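PDB 4XY5: hypothetical Thioesterase Protein SP_1851 from Streptococcus pneumoniae serotype 4, which probably hydrolyses acyl-thioesters, most likely acyl-coenzyme A substrates, as a PaaI-like member of the hotdog-fold thioesterase superfamily. Local coordinates for residues A[32-37]-A[86-91]. The protein carries 1 engineered substitution. Residues are numbered along the deposited sequence; the frame is centred on the assembly and turned at random.
Sequences TKVVNS and DVLTIK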
loop_
_atom_site.group_PDB
_atom_site.type_symbol
_atom_site.label_atom_id
_atom_site.label_comp_id
_atom_site.label_asym_id
_atom_site.label_seq_id
_atom_site.Cartn_x
_atom_site.Cartn_y
_atom_site.Cartn_z
ATOM N N THR A 32 -22.707 10.596 0.957
ATOM C CA THR A 32 -23.084 10.209 2.311
ATOM C C THR A 32 -22.763 11.352 3.260
ATOM O O THR A 32 -21.838 12.128 3.018
ATOM C CB THR A 32 -22.361 8.913 2.772
ATOM O OG1 THR A 32 -22.917 8.473 4.017
ATOM C CG2 THR A 32 -20.856 9.126 2.946
ATOM N N LYS A 33 -23.538 11.465 4.334
ATOM C CA LYS A 33 -23.313 12.526 5.303
ATOM C C LYS A 33 -22.634 11.976 6.541
ATOM O O LYS A 33 -23.091 10.982 7.099
ATOM C CB LYS A 33 -24.628 13.200 5.712
ATOM C CG LYS A 33 -24.387 14.485 6.502
ATOM C CD LYS A 33 -25.685 15.161 6.899
ATOM C CE LYS A 33 -26.464 14.309 7.866
ATOM N NZ LYS A 33 -27.684 15.015 8.339
ATOM N N VAL A 34 -21.557 12.639 6.963
ATOM C CA VAL A 34 -20.808 12.240 8.152
ATOM C C VAL A 34 -21.670 12.475 9.396
ATOM O O VAL A 34 -22.224 13.560 9.584
ATOM C CB VAL A 34 -19.481 13.011 8.266
ATOM C CG1 VAL A 34 -18.674 12.542 9.463
ATOM C CG2 VAL A 34 -18.660 12.849 6.987
ATOM N N VAL A 35 -21.803 11.443 10.224
ATOM C CA VAL A 35 -22.628 11.527 11.423
ATOM C C VAL A 35 -21.796 11.098 12.629
ATOM O O VAL A 35 -20.603 10.781 12.487
ATOM C CB VAL A 35 -23.911 10.669 11.296
ATOM C CG1 VAL A 35 -24.863 11.299 10.284
ATOM C CG2 VAL A 35 -23.582 9.238 10.891
ATOM N N ASN A 36 -22.385 11.102 13.819
ATOM C CA ASN A 36 -21.586 10.824 15.013
ATOM C C ASN A 36 -20.933 9.448 14.992
ATOM O O ASN A 36 -19.816 9.281 15.476
ATOM C CB ASN A 36 -22.433 10.954 16.293
ATOM C CG ASN A 36 -21.584 10.868 17.560
ATOM O OD1 ASN A 36 -20.838 11.796 17.880
ATOM N ND2 ASN A 36 -21.687 9.759 18.277
ATOM N N SER A 37 -21.620 8.462 14.433
ATOM C CA SER A 37 -21.087 7.100 14.423
ATOM C C SER A 37 -19.911 6.975 13.441
ATOM O O SER A 37 -19.220 5.954 13.420
ATOM C CB SER A 37 -22.181 6.093 14.061
ATOM O OG SER A 37 -22.699 6.340 12.766
ATOM N N ASP A 86 -20.249 16.955 7.152
ATOM C CA ASP A 86 -19.697 16.974 5.797
ATOM C C ASP A 86 -20.547 16.081 4.914
ATOM O O ASP A 86 -21.033 15.047 5.361
ATOM C CB ASP A 86 -18.243 16.476 5.746
ATOM C CG ASP A 86 -17.229 17.527 6.152
ATOM O OD1 ASP A 86 -17.608 18.703 6.356
ATOM O OD2 ASP A 86 -16.030 17.167 6.253
ATOM N N VAL A 87 -20.734 16.476 3.659
ATOM C CA VAL A 87 -21.261 15.555 2.671
ATOM C C VAL A 87 -20.067 15.066 1.864
ATOM O O VAL A 87 -19.328 15.871 1.293
ATOM C CB VAL A 87 -22.307 16.208 1.760
ATOM C CG1 VAL A 87 -22.733 15.239 0.648
ATOM C CG2 VAL A 87 -23.496 16.647 2.590
ATOM N N LEU A 88 -19.855 13.754 1.880
ATOM C CA LEU A 88 -18.723 13.149 1.189
ATOM C C LEU A 88 -19.175 12.533 -0.116
ATOM O O LEU A 88 -20.133 11.760 -0.150
ATOM C CB LEU A 88 -18.065 12.083 2.070
ATOM C CG LEU A 88 -17.580 12.570 3.427
ATOM C CD1 LEU A 88 -16.859 11.448 4.186
ATOM C CD2 LEU A 88 -16.687 13.781 3.252
ATOM N N THR A 89 -18.475 12.873 -1.190
ATOM C CA THR A 89 -18.725 12.260 -2.482
ATOM C C THR A 89 -17.630 11.241 -2.747
ATOM O O THR A 89 -16.466 11.588 -2.795
ATOM C CB THR A 89 -18.758 13.299 -3.603
ATOM O OG1 THR A 89 -19.787 14.257 -3.316
ATOM C CG2 THR A 89 -19.059 12.627 -4.942
ATOM N N ILE A 90 -18.045 9.993 -2.918
ATOM C CA ILE A 90 -17.157 8.854 -3.086
ATOM C C ILE A 90 -17.237 8.428 -4.536
ATOM O O ILE A 90 -18.274 7.947 -4.986
ATOM C CB ILE A 90 -17.572 7.671 -2.183
ATOM C CG1 ILE A 90 -17.985 8.178 -0.803
ATOM C CG2 ILE A 90 -16.441 6.606 -2.106
ATOM C CD1 ILE A 90 -19.091 7.327 -0.159
ATOM N N LYS A 91 -16.148 8.624 -5.265
ATOM C CA LYS A 91 -16.109 8.294 -6.686
ATOM C C LYS A 91 -15.143 7.159 -6.917
ATOM O O LYS A 91 -13.963 7.294 -6.616
ATOM C CB LYS A 91 -15.675 9.505 -7.512
ATOM C CG LYS A 91 -16.553 10.735 -7.321
ATOM C CD LYS A 91 -16.111 11.864 -8.255
ATOM C CE LYS A 91 -17.143 12.987 -8.287
ATOM N NZ LYS A 91 -16.801 13.994 -9.336
#
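Thr32 and Leu88 form an antiparallel hydrogen-bonded pair where the end of strand 27-33 lies beside the start of strand 87-97, two neighbours in the curved sheet of this thioesterase. Their backbones bond both ways. Leu88 N gives a nearly straight bond to Thr32 O (2.8 Å, 169° at the hydrogen). Thr32 N reaches Leu88 O at 3.0 Å along a more bent path. Lys33 and Val87 follow as the non-hydrogen-bonded pair, their CA atoms closing to 4.5 Å. A third rung lies just past the end of the strand, Val34 N to Asp86 O at 2.9 Å; the same carbonyl also receives a CA-H contact from Lys33.

On the face carrying Thr32, Leu88 and Ile90, the contact turns apolar. Val34 CG2, set beside its own backbone N because CG1 takes the anti position (chi1 -177°), meets Leu88 CD1 at 3.6 Å and also touches Asp86 CB. Farther along, Thr32 CG2 comes within 4.0 Å of Ile90 CD1, the two side chains crossing at a slant. Helix 47-64 covers this face, with Tyr49 against Thr32 and Val34 and Ile57 against Ile90. Thr32 is buried; with OG1 swung opposite the backbone N to bond Asn17 O, CG2 is left between N and the carbonyl carbon, from where it reaches Ile90. The Asp86 carboxylate, also buried, takes Lys83 N on OD2 and Gln111 NE2 on OD1, while Gln111 OE1 accepts from Val87 N.

On the opposite face, shared with Val87, Lys33 lays CG 3.6 Å from Asp86 O before the chain bends at chi3 and its NZ end departs from strand 87-97. An antiparallel sheet wrapped around one long helix, with the helix packed on its inner, apolar face, is the hallmark of the hotdog fold.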